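Local coordinates for putative signal transduction protein with CBS domains (Kribbella flavida, PDB 4NOC), which is of unknown function but, as a protein with a pair of CBS domains, may sense a small ligand such as an adenine nucleotide in signalling, at residues P14-D19 and L37-E42; G44-V49 and L102-H107. One frame throughout, in Å; residues are numbered along the deposited sequence.

Interaction 1. Residues P14-D19 and L37-E42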
loop_
_atom_site.group_PDB
_atom_site.type_symbol
_atom_site.label_atom_id
_atom_site.label_comp_id
_atom_site.label_asym_id
_atom_site.label_seq_id
_atom_site.Cartn_x
_atom_site.Cartn_y
_atom_site.Cartn_z
ATOM N N PRO A 14 -1.825 10.927 8.414
ATOM C CA PRO A 14 -1.586 10.898 9.864
ATOM C C PRO A 14 -0.214 10.348 10.255
ATOM O O PRO A 14 0.355 9.431 9.638
ATOM C CB PRO A 14 -2.713 10.026 10.408
ATOM C CG PRO A 14 -3.261 9.318 9.243
ATOM C CD PRO A 14 -2.968 10.095 8.012
ATOM N N VAL A 15 0.306 10.955 11.309
ATOM C CA VAL A 15 1.657 10.741 11.779
ATOM C C VAL A 15 1.556 10.286 13.230
ATOM O O VAL A 15 0.662 10.742 13.961
ATOM C CB VAL A 15 2.430 12.084 11.671
ATOM C CG1 VAL A 15 3.632 12.116 12.558
ATOM C CG2 VAL A 15 2.807 12.363 10.211
ATOM N N VAL A 16 2.427 9.363 13.645
ATOM C CA VAL A 16 2.527 9.000 15.062
ATOM C C VAL A 16 3.984 8.937 15.507
ATOM O O VAL A 16 4.878 8.663 14.690
ATOM C CB VAL A 16 1.878 7.624 15.386
ATOM C CG1 VAL A 16 0.363 7.662 15.203
ATOM C CG2 VAL A 16 2.523 6.512 14.552
ATOM N N GLY A 17 4.221 9.185 16.796
ATOM C CA GLY A 17 5.563 9.122 17.347
ATOM C C GLY A 17 6.036 7.698 17.596
ATOM O O GLY A 17 5.256 6.808 17.943
ATOM N N LEU A 18 7.329 7.489 17.396
ATOM C CA LEU A 18 7.992 6.224 17.687
ATOM C C LEU A 18 7.717 5.728 19.120
ATOM O O LEU A 18 7.532 4.527 19.357
ATOM C CB LEU A 18 9.487 6.432 17.474
ATOM C CG LEU A 18 10.425 5.285 17.131
ATOM C CD1 LEU A 18 9.795 4.342 16.151
ATOM C CD2 LEU A 18 11.713 5.856 16.553
ATOM N N ASP A 19 7.678 6.644 20.079
ATOM C CA ASP A 19 7.423 6.244 21.458
ATOM C C ASP A 19 5.950 6.340 21.870
ATOM O O ASP A 19 5.618 6.160 23.031
ATOM C CB ASP A 19 8.308 7.046 22.414
ATOM C CG ASP A 19 9.774 6.994 22.021
ATOM O OD1 ASP A 19 10.230 5.908 21.588
ATOM O OD2 ASP A 19 10.460 8.040 22.128
ATOM N N LEU A 37 0.689 4.241 8.634
ATOM C CA LEU A 37 0.911 5.479 9.368
ATOM C C LEU A 37 2.332 5.948 9.091
ATOM O O LEU A 37 3.233 5.122 8.956
ATOM C CB LEU A 37 0.744 5.240 10.874
ATOM C CG LEU A 37 -0.651 4.836 11.365
ATOM C CD1 LEU A 37 -0.652 4.551 12.857
ATOM C CD2 LEU A 37 -1.692 5.906 11.022
ATOM N N ILE A 38 2.540 7.258 8.996
ATOM C CA ILE A 38 3.905 7.781 8.976
ATOM C C ILE A 38 4.438 7.880 10.407
ATOM O O ILE A 38 3.833 8.513 11.269
ATOM C CB ILE A 38 4.014 9.131 8.253
ATOM C CG1 ILE A 38 3.832 8.924 6.743
ATOM C CG2 ILE A 38 5.368 9.779 8.539
ATOM C CD1 ILE A 38 3.961 10.187 5.945
ATOM N N VAL A 39 5.563 7.226 10.661
ATOM C CA VAL A 39 6.126 7.218 11.995
ATOM C C VAL A 39 7.245 8.246 12.055
ATOM O O VAL A 39 8.112 8.264 11.176
ATOM C CB VAL A 39 6.729 5.855 12.312
ATOM C CG1 VAL A 39 7.310 5.847 13.728
ATOM C CG2 VAL A 39 5.678 4.762 12.140
ATOM N N VAL A 40 7.237 9.098 13.075
ATOM C CA VAL A 40 8.345 10.019 13.262
ATOM C C VAL A 40 9.050 9.785 14.600
ATOM O O VAL A 40 8.520 9.092 15.479
ATOM C CB VAL A 40 7.880 11.464 13.180
ATOM C CG1 VAL A 40 7.109 11.679 11.878
ATOM C CG2 VAL A 40 7.012 11.802 14.392
ATOM N N ASP A 41 10.242 10.360 14.762
ATOM C CA ASP A 41 10.910 10.272 16.056
ATOM C C ASP A 41 10.490 11.428 16.963
ATOM O O ASP A 41 9.677 12.263 16.556
ATOM C CB ASP A 41 12.429 10.151 15.905
ATOM C CG ASP A 41 13.095 11.428 15.383
ATOM O OD1 ASP A 41 12.479 12.518 15.382
ATOM O OD2 ASP A 41 14.279 11.336 14.991
ATOM N N GLU A 42 11.050 11.476 18.172
ATOM C CA GLU A 42 10.662 12.460 19.181
ATOM C C GLU A 42 10.696 13.921 18.715
ATOM O O GLU A 42 9.867 14.732 19.140
ATOM C CB GLU A 42 11.522 12.296 20.438
HETATM O O HOH W 1 12.790 9.170 19.871
#
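V16 faces V39 in a parallel beta ladder, yet its backbone bonds go to the residues that flank V39. V16 N donates to I38 O (2.9 Å) and V16 O accepts from V40 N (2.9 Å). The ladder starts where P14 O takes the N-H of I38 at 3.1 Å, a fitting place for a proline, which has no N-H to give. It ends with L18 N on V40 O at 2.8 Å, with a nearly linear 179° angle at the oxygen. Weaker CA-H...O contacts second these bonds: the CA atoms of V15, V39 and G17 approach I38 O, V16 O and V40 O, so each of these oxygens meets one N-H and one C-H.

The apolar contacts divide between the two faces of the sheet. On one, V15 CG1, placed anti to its own nitrogen (chi1 159°), reaches V40 CG1 at 3.6 Å and crosses it at about a right angle, while CG2 lies against CB and CG2 of I38. On the other, V16 CG1 meets L37 CD1 at 4.0 Å, and L18 CD1 crosses over V39 CG1 at 3.8 Å. Beta-branched residues suit these extended positions; the longer leucines, L18 and L37, reach across to V39 and V16 and fill buried positions. Past the ladder, one water links D19 OD2 and E42 N through two weak bonds.

The strands, turned 37° to each other, are the two strands of a beta-alpha-beta unit. Its helix, 22-31, packs on V16 through L28 and on L37 through A25 and L29, while V91 of helix 91-94 touches V16 and V39. Strand 46-51 runs antiparallel along the other side of strand 36-40, and I38 reaches L102 from the opposite face.

Interaction 2. Residues G44-V49 and L102-H107; sequences GSPHSV and LPVVKH. With SO4 (sulfate ion), chain E.
L102 packs on P46 and V49, and V104 on P46, without one hydrogen bond between the segments: strands 46-51 and 104-106 belong to two different sheets, one in each CBS domain, so the segments meet through side chains. L102 carries most of the contact. Its CG stands opposite the backbone nitrogen (chi1 169°), and the two methyls part company: CD1 crosses V49 CG2 at about a right angle (3.5 Å), while CD2 lies between P46 CB at 4.1 Å and the carbonyl oxygen of S48. V104 adds CG2, set against CG of the P46 ring at 3.6 Å. A rigid proline and branched aliphatic residues suit a seam in which the side chains that meet are all apolar.

Before V49 the strand carries a classic beta bulge, H47 and S48 both facing V39. Their side chains leave on the side away from L102, and S48 OG bonds instead to A100 O.

At its far end the second segment holds a sulfate, probably from the crystallisation liquor. H107 N donates to its O3 at 3.1 Å, and ND1 points at the same oxygen, with the sulfur in the ring plane; the modelled 2.4 Å from ND1 to O3 is too short to trust in detail. The carbon chain of K106 runs beside O1. A leucine in place of H107 would probably leave the anion with the backbone N-H but no ring donor, freer to turn.

Across these segments the joint between the domains is therefore apolar, resting on van der Waals packing; the hydrogen bond to A100 adds a polar link beside it.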
loop_
_atom_site.group_PDB
_atom_site.type_symbol
_atom_site.label_atom_id
_atom_site.label_comp_id
_atom_site.label_asym_id
_atom_site.label_seq_id
_atom_site.Cartn_x
_atom_site.Cartn_y
_atom_site.Cartn_z
ATOM N N GLY A 44 10.312 14.923 15.605
ATOM C CA GLY A 44 9.433 15.106 14.465
ATOM C C GLY A 44 9.985 14.704 13.107
ATOM O O GLY A 44 9.322 14.918 12.083
ATOM N N SER A 45 11.184 14.127 13.070
ATOM C CA SER A 45 11.754 13.742 11.779
ATOM C C SER A 45 11.235 12.389 11.292
ATOM O O SER A 45 11.087 11.440 12.077
ATOM C CB SER A 45 13.290 13.814 11.762
ATOM O OG SER A 45 13.878 13.157 12.865
ATOM N N PRO A 46 10.923 12.320 9.993
ATOM C CA PRO A 46 10.454 11.109 9.323
ATOM C C PRO A 46 11.385 9.968 9.677
ATOM O O PRO A 46 12.605 10.163 9.777
ATOM C CB PRO A 46 10.578 11.460 7.834
ATOM C CG PRO A 46 11.434 12.728 7.786
ATOM C CD PRO A 46 11.108 13.434 9.046
ATOM N N HIS A 47 10.814 8.792 9.895
ATOM C CA HIS A 47 11.584 7.659 10.388
ATOM C C HIS A 47 11.215 6.451 9.532
ATOM O O HIS A 47 12.073 5.844 8.874
ATOM C CB HIS A 47 11.284 7.465 11.892
ATOM C CG HIS A 47 11.984 6.304 12.535
ATOM N ND1 HIS A 47 11.454 5.028 12.548
ATOM C CD2 HIS A 47 13.138 6.237 13.243
ATOM C CE1 HIS A 47 12.267 4.222 13.210
ATOM N NE2 HIS A 47 13.296 4.929 13.640
ATOM N N SER A 48 9.922 6.159 9.477
ATOM C CA SER A 48 9.468 4.953 8.824
ATOM C C SER A 48 7.973 5.039 8.531
ATOM O O SER A 48 7.300 5.998 8.919
ATOM C CB SER A 48 9.743 3.761 9.741
ATOM O OG SER A 48 9.920 2.582 8.987
ATOM N N VAL A 49 7.460 4.032 7.840
ATOM C CA VAL A 49 6.023 3.887 7.646
ATOM C C VAL A 49 5.619 2.659 8.442
ATOM O O VAL A 49 6.382 1.689 8.479
ATOM C CB VAL A 49 5.677 3.643 6.167
ATOM C CG1 VAL A 49 4.165 3.451 5.978
ATOM C CG2 VAL A 49 6.161 4.795 5.323
ATOM N N LEU A 102 11.883 5.537 4.546
ATOM C CA LEU A 102 10.792 6.349 4.046
ATOM C C LEU A 102 11.417 7.461 3.259
ATOM O O LEU A 102 11.986 8.385 3.837
ATOM C CB LEU A 102 9.977 6.903 5.209
ATOM C CG LEU A 102 8.947 7.991 4.905
ATOM C CD1 LEU A 102 7.929 7.504 3.881
ATOM C CD2 LEU A 102 8.266 8.457 6.194
ATOM N N PRO A 103 11.356 7.372 1.924
ATOM C CA PRO A 103 12.007 8.440 1.166
ATOM C C PRO A 103 11.235 9.725 1.404
ATOM O O PRO A 103 10.012 9.690 1.510
ATOM C CB PRO A 103 11.861 7.993 -0.296
ATOM C CG PRO A 103 11.417 6.519 -0.229
ATOM C CD PRO A 103 10.658 6.405 1.055
ATOM N N VAL A 104 11.956 10.836 1.498
ATOM C CA VAL A 104 11.388 12.145 1.796
ATOM C C VAL A 104 11.852 13.086 0.699
ATOM O O VAL A 104 13.067 13.281 0.534
ATOM C CB VAL A 104 11.969 12.701 3.117
ATOM C CG1 VAL A 104 11.426 14.102 3.392
ATOM C CG2 VAL A 104 11.695 11.752 4.288
ATOM N N VAL A 105 10.909 13.668 -0.042
ATOM C CA VAL A 105 11.252 14.595 -1.124
ATOM C C VAL A 105 11.188 16.047 -0.639
ATOM O O VAL A 105 10.383 16.384 0.235
ATOM C CB VAL A 105 10.332 14.393 -2.375
ATOM C CG1 VAL A 105 10.379 12.933 -2.846
ATOM C CG2 VAL A 105 8.886 14.786 -2.077
ATOM N N LYS A 106 12.054 16.899 -1.177
ATOM C CA LYS A 106 12.033 18.314 -0.840
ATOM C C LYS A 106 10.754 18.943 -1.364
ATOM O O LYS A 106 10.302 18.609 -2.468
ATOM C CB LYS A 106 13.240 19.037 -1.448
ATOM C CG LYS A 106 14.562 18.582 -0.852
ATOM C CD LYS A 106 15.771 19.238 -1.525
ATOM C CE LYS A 106 17.047 18.574 -1.019
ATOM N NZ LYS A 106 18.273 19.321 -1.390
ATOM N N HIS A 107 10.202 19.875 -0.592
ATOM C CA HIS A 107 8.939 20.512 -0.946
ATOM C C HIS A 107 8.982 21.196 -2.308
ATOM O O HIS A 107 7.964 21.238 -2.995
ATOM C CB HIS A 107 8.524 21.526 0.123
ATOM C CG HIS A 107 9.317 22.794 0.082
ATOM N ND1 HIS A 107 10.596 22.887 0.595
ATOM C CD2 HIS A 107 9.023 24.015 -0.426
ATOM C CE1 HIS A 107 11.058 24.109 0.398
ATOM N NE2 HIS A 107 10.124 24.813 -0.220
HETATM S S SO4 E . 13.428 21.581 2.123
HETATM O O1 SO4 E . 14.680 21.276 1.437
HETATM O O2 SO4 E . 13.433 22.987 2.543
HETATM O O3 SO4 E . 12.303 21.298 1.231
HETATM O O4 SO4 E . 13.331 20.739 3.310
#

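From the N terminus, the chain passes through strand 15-17 and helix 22-31 and returns along strand 36-40, where interaction 1 closes this first loop. A short turn leads straight into strand 46-51, which opens interaction 2. Its loop is much longer: the chain runs through helices 52-59, 62-65, 78-86 and 91-94 before residues 102-107 come back. The two loops follow one another, neither enclosing nor crossing the other. They meet side by side through a probable hydrogen bond from V39 N to S48 O (2.7 Å). Interaction 1 thus pairs the two parallel strands of the first domain's sheet, and interaction 2 joins that sheet's outer strand to the second domain.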